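Local coordinates for protein gamma-glutamyltranspeptidase (Ggt) (Helicobacter pylori 26695, PDB 5BPK) that probably transfers or hydrolyses gamma-glutamyl groups, as an Ntn-hydrolase of the gamma-glutamyltranspeptidase family whose pocket here holds a dihydro-oxazole amino acid, at residues S5-W10 with I167-K172; T17-A22 with N38-D43; L133-F138 with Y153-K158. All coordinates share one frame; numbering follows the deposited sequence.

Contact 1 of 3, residues S5-W10 with I167-K172; sequences SVADRW and IQVLPK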
loop_
_atom_site.group_PDB
_atom_site.type_symbol
_atom_site.label_atom_id
_atom_site.label_comp_id
_atom_site.label_asym_id
_atom_site.label_seq_id
_atom_site.Cartn_x
_atom_site.Cartn_y
_atom_site.Cartn_z
ATOM N N SER B 5 1.179 5.987 9.087
ATOM C CA SER B 5 0.117 6.906 9.416
ATOM C C SER B 5 0.656 7.958 10.376
ATOM O O SER B 5 1.338 7.615 11.356
ATOM C CB SER B 5 -1.045 6.156 10.075
ATOM O OG SER B 5 -1.686 5.255 9.166
ATOM N N VAL B 6 0.311 9.220 10.121
ATOM C CA VAL B 6 0.770 10.328 10.945
ATOM C C VAL B 6 -0.380 11.299 11.199
ATOM O O VAL B 6 -1.134 11.625 10.289
ATOM C CB VAL B 6 1.939 11.126 10.283
ATOM C CG1 VAL B 6 2.541 12.110 11.281
ATOM C CG2 VAL B 6 3.027 10.185 9.714
ATOM N N ALA B 7 -0.488 11.776 12.432
ATOM C CA ALA B 7 -1.435 12.843 12.764
ATOM C C ALA B 7 -0.779 13.780 13.764
ATOM O O ALA B 7 -0.186 13.305 14.746
ATOM C CB ALA B 7 -2.729 12.269 13.319
ATOM N N ASP B 8 -0.857 15.089 13.494
ATOM C CA ASP B 8 -0.209 16.099 14.333
ATOM C C ASP B 8 -1.212 16.877 15.200
ATOM O O ASP B 8 -2.417 16.639 15.140
ATOM C CB ASP B 8 0.711 17.022 13.509
ATOM C CG ASP B 8 -0.029 17.932 12.543
ATOM O OD1 ASP B 8 -1.205 18.290 12.780
ATOM O OD2 ASP B 8 0.604 18.314 11.536
ATOM N N ARG B 9 -0.705 17.791 16.021
ATOM C CA ARG B 9 -1.546 18.502 16.986
ATOM C C ARG B 9 -2.469 19.537 16.345
ATOM O O ARG B 9 -3.465 19.943 16.953
ATOM C CB ARG B 9 -0.672 19.174 18.048
ATOM C CG ARG B 9 0.175 20.330 17.538
ATOM C CD ARG B 9 1.330 20.614 18.490
ATOM N NE ARG B 9 0.884 21.048 19.818
ATOM C CZ ARG B 9 1.717 21.381 20.799
ATOM N NH1 ARG B 9 1.249 21.765 21.980
ATOM N NH2 ARG B 9 3.024 21.333 20.595
ATOM N N TRP B 10 -2.149 19.955 15.121
ATOM C CA TRP B 10 -2.904 21.013 14.452
ATOM C C TRP B 10 -4.103 20.514 13.667
ATOM O O TRP B 10 -4.951 21.303 13.266
ATOM C CB TRP B 10 -1.987 21.844 13.552
ATOM C CG TRP B 10 -0.901 22.513 14.343
ATOM C CD1 TRP B 10 -1.030 23.614 15.137
ATOM C CD2 TRP B 10 0.459 22.089 14.465
ATOM N NE1 TRP B 10 0.175 23.927 15.717
ATOM C CE2 TRP B 10 1.109 23.008 15.317
ATOM C CE3 TRP B 10 1.203 21.041 13.914
ATOM C CZ2 TRP B 10 2.455 22.895 15.640
ATOM C CZ3 TRP B 10 2.539 20.932 14.235
ATOM C CH2 TRP B 10 3.155 21.846 15.085
ATOM N N ILE B 167 -4.257 5.263 13.399
ATOM C CA ILE B 167 -4.434 6.267 14.446
ATOM C C ILE B 167 -5.901 6.633 14.543
ATOM O O ILE B 167 -6.577 6.770 13.515
ATOM C CB ILE B 167 -3.624 7.559 14.164
ATOM C CG1 ILE B 167 -2.129 7.273 14.098
ATOM C CG2 ILE B 167 -3.921 8.626 15.215
ATOM C CD1 ILE B 167 -1.294 8.419 13.478
ATOM N N GLN B 168 -6.397 6.730 15.778
ATOM C CA GLN B 168 -7.696 7.308 16.051
ATOM C C GLN B 168 -7.496 8.589 16.855
ATOM O O GLN B 168 -6.706 8.627 17.808
ATOM C CB GLN B 168 -8.597 6.323 16.803
ATOM C CG GLN B 168 -9.998 6.837 17.090
ATOM C CD GLN B 168 -10.837 5.864 17.889
ATOM O OE1 GLN B 168 -10.402 5.358 18.923
ATOM N NE2 GLN B 168 -12.051 5.616 17.431
ATOM N N VAL B 169 -8.236 9.631 16.479
ATOM C CA VAL B 169 -8.136 10.926 17.146
ATOM C C VAL B 169 -9.501 11.277 17.733
ATOM O O VAL B 169 -10.527 11.228 17.037
ATOM C CB VAL B 169 -7.667 12.035 16.193
ATOM C CG1 VAL B 169 -7.508 13.345 16.935
ATOM C CG2 VAL B 169 -6.360 11.645 15.526
ATOM N N LEU B 170 -9.503 11.629 19.016
ATOM C CA LEU B 170 -10.735 11.999 19.719
ATOM C C LEU B 170 -10.559 13.337 20.420
ATOM O O LEU B 170 -9.462 13.660 20.904
ATOM C CB LEU B 170 -11.136 10.918 20.732
ATOM C CG LEU B 170 -11.295 9.496 20.180
ATOM C CD1 LEU B 170 -11.448 8.505 21.325
ATOM C CD2 LEU B 170 -12.475 9.410 19.216
ATOM N N PRO B 171 -11.641 14.131 20.471
ATOM C CA PRO B 171 -11.561 15.442 21.096
ATOM C C PRO B 171 -11.505 15.358 22.614
ATOM O O PRO B 171 -12.045 14.422 23.211
ATOM C CB PRO B 171 -12.866 16.106 20.663
ATOM C CG PRO B 171 -13.825 14.975 20.534
ATOM C CD PRO B 171 -13.010 13.824 20.012
ATOM N N LYS B 172 -10.821 16.321 23.221
ATOM C CA LYS B 172 -10.951 16.575 24.653
ATOM C C LYS B 172 -11.050 18.087 24.852
ATOM O O LYS B 172 -10.978 18.844 23.876
ATOM C CB LYS B 172 -9.799 15.933 25.442
ATOM C CG LYS B 172 -8.404 16.493 25.188
ATOM C CD LYS B 172 -7.339 15.598 25.837
ATOM C CE LYS B 172 -6.064 16.356 26.212
ATOM N NZ LYS B 172 -5.258 16.789 25.033
#
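Ile167 reaches across to Ser5, Val6 and Ala7 mainly through its CD1 methyl, with CG2 as a looser second touch, a compact example of how an apolar tip from one layer settles on the backbone of the other. From its CB, which lies on the side of strand 166-171 turned to strand 2-8, the side chain splits into two branches. CG1 is anti to the carbonyl carbon and beside the backbone N (chi1 -61°), which leaves the shorter branch, CG2, anti to that N and facing Ala7, with CG2 4.3 Å from Ala7 CB. On the longer branch, the nearest neighbour of CG1 on the other strand, Ser5 CB, is also 4.3 Å away. A nearly straight chi2 of 165° carries CD1 outward to the backbone itself: Ile167 CD1 comes to 3.5 Å from Ser5 O and 3.6 Å from Ala7 N. At 3.8 Å from Val6 CA, the same CD1 sits against the chain between two inward-facing residues, and the CB atoms of Ser5 and Ala7 each lie 4.1 Å from it.

The short axes of the two strands pass 8.1 Å apart at 21°, the spacing of stacked sheets rather than of neighbours in one sheet, as in the layered alpha-beta-beta-alpha fold of Ntn-hydrolases. Accordingly, the backbones find their partners within their own layers: Ile167 bonds to Val88 and Val169 to Phe86, while Val6 pairs with Val14, and residues 5 to 7 also form an antiparallel ladder with a strand of the partner chain. The side chain of Ser5 offers CB, while its OG is hydrogen-bonded to Asn165 O and His3 NE2. Farther along, Val169 lays CG2 beside Ala7 CB. Val6 turns its side chain the other way, onto Ala61 of the partner chain.

Contact 2 of 3, residues T17-A22 with N38-D43; sequences TYTINA and NNEMDD. With 4UD ((2S)-amino[(5S)-4,5-dihydro-1,2-oxazol-5-yl]acetic acid), chain O.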
loop_
_atom_site.group_PDB
_atom_site.type_symbol
_atom_site.label_atom_id
_atom_site.label_comp_id
_atom_site.label_asym_id
_atom_site.label_seq_id
_atom_site.Cartn_x
_atom_site.Cartn_y
_atom_site.Cartn_z
ATOM N N THR B 17 0.908 4.762 1.837
ATOM C CA THR B 17 1.248 3.387 1.486
ATOM C C THR B 17 2.224 3.440 0.327
ATOM O O THR B 17 1.972 4.095 -0.714
ATOM C CB THR B 17 0.027 2.525 1.096
ATOM O OG1 THR B 17 -1.082 2.793 1.963
ATOM C CG2 THR B 17 0.378 1.027 1.175
ATOM N N TYR B 18 3.360 2.779 0.491
ATOM C CA TYR B 18 4.343 2.761 -0.591
ATOM C C TYR B 18 5.112 1.448 -0.608
ATOM O O TYR B 18 4.985 0.621 0.318
ATOM C CB TYR B 18 5.223 4.027 -0.559
ATOM C CG TYR B 18 6.455 4.032 0.347
ATOM C CD1 TYR B 18 6.476 3.368 1.574
ATOM C CD2 TYR B 18 7.582 4.756 -0.012
ATOM C CE1 TYR B 18 7.611 3.380 2.383
ATOM C CE2 TYR B 18 8.726 4.774 0.793
ATOM C CZ TYR B 18 8.732 4.082 1.982
ATOM O OH TYR B 18 9.854 4.080 2.782
ATOM N N THR B 19 5.857 1.213 -1.684
ATOM C CA THR B 19 6.208 -0.160 -2.023
ATOM C C THR B 19 7.185 -0.295 -3.174
ATOM O O THR B 19 7.301 0.600 -4.008
ATOM C CB THR B 19 4.909 -0.934 -2.405
ATOM O OG1 THR B 19 5.149 -2.348 -2.420
ATOM C CG2 THR B 19 4.366 -0.466 -3.755
ATOM N N ILE B 20 7.853 -1.446 -3.203
ATOM C CA ILE B 20 8.547 -1.936 -4.385
ATOM C C ILE B 20 7.853 -3.194 -4.964
ATOM O O ILE B 20 8.395 -3.870 -5.824
ATOM C CB ILE B 20 10.059 -2.156 -4.110
ATOM C CG1 ILE B 20 10.314 -2.923 -2.799
ATOM C CG2 ILE B 20 10.787 -0.812 -4.129
ATOM C CD1 ILE B 20 11.804 -3.254 -2.580
ATOM N N ASN B 21 6.617 -3.413 -4.501
ATOM C CA ASN B 21 5.711 -4.510 -4.842
ATOM C C ASN B 21 6.000 -5.781 -4.036
ATOM O O ASN B 21 5.613 -5.852 -2.869
ATOM C CB ASN B 21 5.576 -4.757 -6.351
ATOM C CG ASN B 21 4.432 -5.701 -6.675
ATOM O OD1 ASN B 21 3.537 -5.890 -5.854
ATOM N ND2 ASN B 21 4.464 -6.304 -7.858
ATOM N N ALA B 22 6.657 -6.780 -4.623
ATOM C CA ALA B 22 6.996 -7.979 -3.866
ATOM C C ALA B 22 7.992 -7.653 -2.751
ATOM O O ALA B 22 8.546 -6.568 -2.690
ATOM C CB ALA B 22 7.565 -9.061 -4.783
ATOM N N ASN B 38 11.808 -1.786 -7.933
ATOM C CA ASN B 38 10.464 -2.341 -7.848
ATOM C C ASN B 38 10.218 -3.395 -8.915
ATOM O O ASN B 38 10.905 -3.420 -9.941
ATOM C CB ASN B 38 9.427 -1.225 -7.985
ATOM C CG ASN B 38 9.416 -0.608 -9.371
ATOM O OD1 ASN B 38 8.745 -1.116 -10.276
ATOM N ND2 ASN B 38 10.184 0.474 -9.558
ATOM N N ASN B 39 9.244 -4.272 -8.666
ATOM C CA ASN B 39 8.647 -5.066 -9.749
ATOM C C ASN B 39 7.180 -4.674 -9.946
ATOM O O ASN B 39 6.282 -5.520 -10.083
ATOM C CB ASN B 39 8.903 -6.585 -9.606
ATOM C CG ASN B 39 8.334 -7.206 -8.332
ATOM O OD1 ASN B 39 7.875 -6.524 -7.425
ATOM N ND2 ASN B 39 8.399 -8.534 -8.262
ATOM N N GLU B 40 6.950 -3.362 -9.980
ATOM C CA GLU B 40 5.595 -2.834 -10.107
ATOM C C GLU B 40 4.967 -3.113 -11.474
ATOM O O GLU B 40 3.747 -3.001 -11.623
ATOM C CB GLU B 40 5.551 -1.325 -9.819
ATOM C CG GLU B 40 4.420 -0.892 -8.901
ATOM C CD GLU B 40 4.669 -1.310 -7.456
ATOM O OE1 GLU B 40 5.713 -0.899 -6.870
ATOM O OE2 GLU B 40 3.830 -2.049 -6.912
ATOM N N MET B 41 5.765 -3.477 -12.475
ATOM C CA MET B 41 5.171 -3.803 -13.786
ATOM C C MET B 41 4.213 -4.988 -13.726
ATOM O O MET B 41 3.314 -5.074 -14.549
ATOM C CB MET B 41 6.241 -4.028 -14.860
ATOM C CG MET B 41 7.103 -2.792 -15.134
ATOM S SD MET B 41 6.216 -1.382 -15.864
ATOM C CE MET B 41 6.010 -1.952 -17.561
ATOM N N ASP B 42 4.384 -5.885 -12.753
ATOM C CA ASP B 42 3.446 -7.011 -12.562
ATOM C C ASP B 42 2.039 -6.587 -12.086
ATOM O O ASP B 42 1.123 -7.407 -12.030
ATOM C CB ASP B 42 4.017 -8.052 -11.585
ATOM C CG ASP B 42 3.218 -9.351 -11.583
ATOM O OD1 ASP B 42 3.237 -10.056 -12.621
ATOM O OD2 ASP B 42 2.557 -9.657 -10.557
ATOM N N ASP B 43 1.875 -5.333 -11.684
ATOM C CA ASP B 43 0.545 -4.833 -11.354
ATOM C C ASP B 43 -0.266 -4.445 -12.589
ATOM O O ASP B 43 -1.461 -4.204 -12.470
ATOM C CB ASP B 43 0.618 -3.669 -10.372
ATOM C CG ASP B 43 0.788 -4.120 -8.929
ATOM O OD1 ASP B 43 0.780 -5.337 -8.641
ATOM O OD2 ASP B 43 0.935 -3.230 -8.074
HETATM C C3 4UD O . 1.879 -4.058 -1.251
HETATM C C4 4UD O . 1.224 -3.351 -3.252
HETATM C C5 4UD O . 2.293 -4.257 -2.668
HETATM C C6 4UD O . 0.772 -3.693 -4.678
HETATM C C8 4UD O . -0.212 -2.619 -5.086
HETATM O O9 4UD O . 0.168 -1.552 -5.503
HETATM O O10 4UD O . -1.543 -2.837 -4.981
HETATM N N7 4UD O . 1.909 -3.653 -5.607
HETATM O O2 4UD O . 0.093 -3.492 -2.397
HETATM N N1 4UD O . 0.659 -3.639 -1.196
HETATM O O HOH W 1 2.123 -7.725 -8.614
#
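Asn21 and Asn39 meet with their side chains at about a right angle and their amide planes 54° apart. Asn21 sends ND2 to the backbone Asn39 O (3.0 Å), which lies close to the plane of the Asn21 amide, although the donor stands well above the carbonyl plane of Asn39. Asp42 N approaches that oxygen from the opposite face. Asn39 turns OD1 back to Ala22 N (3.1 Å), meeting it with an in-plane lone pair, while its ND2 bonds to Glu128 O of the partner chain. The return link, Asn39 N to Ile20 O, joins the two backbones.

Here, at the end of strand 13-19 of the Ntn-hydrolase fold, the chain builds the amino-group site of the ligand pocket. An ST turn, with Thr19 OG1 accepting from Asn21 N, leads into Asn21, whose CG lies anti to its own N (chi1 -169°). Asn21 OD1 accepts a hydrogen bond from ligand N7 (2.8 Å), and Asp43 OD2 a second (2.7 Å). Thr19 and Glu40 cross obliquely, Thr19 CG2 3.4 Å from Glu40 OE1; a bend at chi2 brings the carboxylate beside this methyl and Asn21 CB, where OE2 takes a weak third bond from N7. Arg103 of the partner chain forms salt bridges with both acids, and Tyr54 OH bonds to Asn21 OD1. A water accepts from Asn21 ND2 and donates to Asp42 OD2 and Asp43 OD1.

Contact 3 of 3, residues L133-F138 with Y153-K158; sequences LRIEKF and YQIVTK. With EDO (1,2-ethanediol), chain R.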
loop_
_atom_site.group_PDB
_atom_site.type_symbol
_atom_site.label_atom_id
_atom_site.label_comp_id
_atom_site.label_asym_id
_atom_site.label_seq_id
_atom_site.Cartn_x
_atom_site.Cartn_y
_atom_site.Cartn_z
ATOM N N LEU B 133 -13.737 -17.931 0.480
ATOM C CA LEU B 133 -13.742 -17.014 1.621
ATOM C C LEU B 133 -12.491 -17.324 2.429
ATOM O O LEU B 133 -12.403 -18.353 3.107
ATOM C CB LEU B 133 -15.016 -17.160 2.469
ATOM C CG LEU B 133 -15.182 -16.159 3.634
ATOM C CD1 LEU B 133 -15.293 -14.703 3.122
ATOM C CD2 LEU B 133 -16.430 -16.545 4.432
ATOM N N ARG B 134 -11.511 -16.437 2.323
ATOM C CA ARG B 134 -10.238 -16.598 2.997
ATOM C C ARG B 134 -10.360 -16.091 4.428
ATOM O O ARG B 134 -10.860 -14.985 4.659
ATOM C CB ARG B 134 -9.156 -15.831 2.230
ATOM C CG ARG B 134 -7.845 -15.692 2.950
ATOM C CD ARG B 134 -6.801 -15.041 2.100
ATOM N NE ARG B 134 -5.529 -15.000 2.817
ATOM C CZ ARG B 134 -4.337 -14.802 2.260
ATOM N NH1 ARG B 134 -4.231 -14.601 0.951
ATOM N NH2 ARG B 134 -3.238 -14.807 3.020
ATOM N N ILE B 135 -9.909 -16.913 5.373
ATOM C CA ILE B 135 -9.902 -16.564 6.793
ATOM C C ILE B 135 -8.510 -16.766 7.407
ATOM O O ILE B 135 -7.607 -17.325 6.763
ATOM C CB ILE B 135 -10.991 -17.366 7.566
ATOM C CG1 ILE B 135 -10.676 -18.865 7.603
ATOM C CG2 ILE B 135 -12.345 -17.128 6.929
ATOM C CD1 ILE B 135 -11.408 -19.605 8.686
ATOM N N GLU B 136 -8.363 -16.337 8.659
ATOM C CA GLU B 136 -7.121 -16.494 9.426
ATOM C C GLU B 136 -7.299 -17.550 10.494
ATOM O O GLU B 136 -8.417 -17.801 10.958
ATOM C CB GLU B 136 -6.705 -15.157 10.065
ATOM C CG GLU B 136 -6.461 -14.054 9.035
ATOM C CD GLU B 136 -6.157 -12.711 9.649
ATOM O OE1 GLU B 136 -6.832 -12.317 10.646
ATOM O OE2 GLU B 136 -5.213 -12.043 9.146
ATOM N N LYS B 137 -6.186 -18.158 10.898
ATOM C CA LYS B 137 -6.223 -19.211 11.909
ATOM C C LYS B 137 -6.857 -18.665 13.192
ATOM O O LYS B 137 -6.553 -17.553 13.611
ATOM C CB LYS B 137 -4.821 -19.750 12.176
ATOM C CG LYS B 137 -4.809 -21.064 12.958
ATOM C CD LYS B 137 -3.442 -21.756 12.952
ATOM C CE LYS B 137 -2.350 -20.860 13.498
ATOM N NZ LYS B 137 -1.095 -21.586 13.858
ATOM N N PHE B 138 -7.733 -19.465 13.800
ATOM C CA PHE B 138 -8.476 -19.112 15.019
ATOM C C PHE B 138 -9.462 -17.965 14.831
ATOM O O PHE B 138 -10.051 -17.482 15.799
ATOM C CB PHE B 138 -7.511 -18.790 16.171
ATOM C CG PHE B 138 -6.486 -19.858 16.412
ATOM C CD1 PHE B 138 -6.888 -21.156 16.706
ATOM C CD2 PHE B 138 -5.128 -19.578 16.345
ATOM C CE1 PHE B 138 -5.963 -22.152 16.918
ATOM C CE2 PHE B 138 -4.185 -20.579 16.566
ATOM C CZ PHE B 138 -4.612 -21.870 16.854
ATOM N N TYR B 153 -20.175 -20.765 0.776
ATOM C CA TYR B 153 -18.773 -20.330 0.771
ATOM C C TYR B 153 -17.836 -21.540 0.848
ATOM O O TYR B 153 -18.108 -22.504 1.573
ATOM C CB TYR B 153 -18.483 -19.371 1.939
ATOM C CG TYR B 153 -19.144 -18.023 1.788
ATOM C CD1 TYR B 153 -18.698 -17.124 0.820
ATOM C CD2 TYR B 153 -20.210 -17.641 2.597
ATOM C CE1 TYR B 153 -19.304 -15.888 0.652
ATOM C CE2 TYR B 153 -20.832 -16.386 2.438
ATOM C CZ TYR B 153 -20.360 -15.516 1.464
ATOM O OH TYR B 153 -20.937 -14.281 1.281
ATOM N N GLN B 154 -16.731 -21.469 0.109
ATOM C CA GLN B 154 -15.619 -22.394 0.267
ATOM C C GLN B 154 -14.617 -21.679 1.155
ATOM O O GLN B 154 -13.935 -20.762 0.703
ATOM C CB GLN B 154 -14.979 -22.730 -1.086
ATOM C CG GLN B 154 -15.952 -23.295 -2.120
ATOM C CD GLN B 154 -16.437 -24.687 -1.769
ATOM O OE1 GLN B 154 -17.643 -24.924 -1.626
ATOM N NE2 GLN B 154 -15.500 -25.619 -1.622
ATOM N N ILE B 155 -14.550 -22.090 2.415
ATOM C CA ILE B 155 -13.746 -21.394 3.420
ATOM C C ILE B 155 -12.358 -22.004 3.442
ATOM O O ILE B 155 -12.212 -23.232 3.507
ATOM C CB ILE B 155 -14.399 -21.475 4.806
ATOM C CG1 ILE B 155 -15.810 -20.888 4.733
ATOM C CG2 ILE B 155 -13.516 -20.753 5.858
ATOM C CD1 ILE B 155 -16.564 -20.921 6.021
ATOM N N VAL B 156 -11.345 -21.144 3.375
ATOM C CA VAL B 156 -9.952 -21.569 3.356
ATOM C C VAL B 156 -9.158 -20.747 4.373
ATOM O O VAL B 156 -9.257 -19.515 4.411
ATOM C CB VAL B 156 -9.316 -21.439 1.954
ATOM C CG1 VAL B 156 -10.090 -22.287 0.952
ATOM C CG2 VAL B 156 -9.270 -20.004 1.477
ATOM N N THR B 157 -8.387 -21.439 5.204
ATOM C CA THR B 157 -7.541 -20.777 6.182
ATOM C C THR B 157 -6.163 -20.598 5.556
ATOM O O THR B 157 -5.531 -21.575 5.133
ATOM C CB THR B 157 -7.447 -21.588 7.494
ATOM O OG1 THR B 157 -8.765 -21.838 8.011
ATOM C CG2 THR B 157 -6.590 -20.849 8.523
ATOM N N LYS B 158 -5.716 -19.345 5.496
ATOM C CA LYS B 158 -4.465 -18.958 4.875
ATOM C C LYS B 158 -3.675 -18.044 5.813
ATOM O O LYS B 158 -4.175 -17.657 6.867
ATOM C CB LYS B 158 -4.735 -18.281 3.526
ATOM C CG LYS B 158 -5.122 -19.266 2.433
ATOM C CD LYS B 158 -5.343 -18.582 1.088
ATOM C CE LYS B 158 -5.437 -19.595 -0.044
ATOM N NZ LYS B 158 -5.741 -18.938 -1.350
HETATM C C1 EDO R . -12.606 -13.543 10.521
HETATM O O1 EDO R . -14.002 -13.585 10.196
HETATM C C2 EDO R . -11.887 -14.748 9.904
HETATM O O2 EDO R . -10.461 -14.746 10.142
HETATM O O HOH W 2 -3.852 -17.315 9.591
#
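Leu133, Arg134 and Ile135 run parallel to Ile155, Val156 and Thr157 as a two-stranded ladder, the short strand axes 4.7 Å apart and inclined by 29°. Four backbone bonds zip it together, from Leu133 N to Gln154 O at one end to Lys158 N with Ile135 O at the other.

On one face, Ile135 reaches back along the partner strand to Ile155: CG1 sits between the backbone N and the carbonyl carbon (chi1 67°), and the branch ends with CD1 3.7 Å from Ile155 CG2 and 3.5 Å from Thr157 OG1. Leu133 sets CD2 over one face of the Tyr153 ring, toward its rim, while Leu133 CB lies 4.0 Å from Tyr153 CD1. Helix 142-151 covers part of this face, its Leu148 touching Leu133, Tyr153 and Ile155 and its Thr149 also Ile155; strand, helix and strand form a classic beta-alpha-beta unit. The ring's hydroxyl is bonded to His313 of the partner chain.

The other face carries Arg134 and Val156, and alongside them Lys158. Arg134 is extended from CG to NE and crosses Lys158 at about a right angle. Lys158 CB comes to 3.4 Å from Arg134 NE, and Lys158 CD lies above the guanidinium plane, offset toward its rim. Near the ladder's end, Thr157 CG2 packs 3.6 Å from Lys137 N, and a water bridges that nitrogen to Lys158 O.

Two cationic chains thus touch through the aliphatic part of the lysine, with Arg134 NH1 and Lys158 NZ still 5.1 Å apart. A salt bridge to Glu132 probably offsets the lysine charge, whereas Pro159 O accepts a hydrogen bond from Arg134 NH2 and helps to fix the direction of the guanidinium.

In the fold
The three contacts differ in chemistry with their place in the fold. Contact 1 and contact 2 are both buried, and each has one segment in the sheet of strands 2-8 and 13-19, but contact 1 is apolar layer-to-layer packing whereas contact 2, about 29 Å away between centres, is a polar network fitted to a ligand. Contact 3 is only partly buried: one face is partly covered by helix 142-151, and the other carries Val156 with Arg134 and Lys158. It alone is held by a regular backbone ladder. Both contact 2 and contact 3 are nested within the chain loop closed by contact 1, and contact 3 lies across the chain's centre from contact 1.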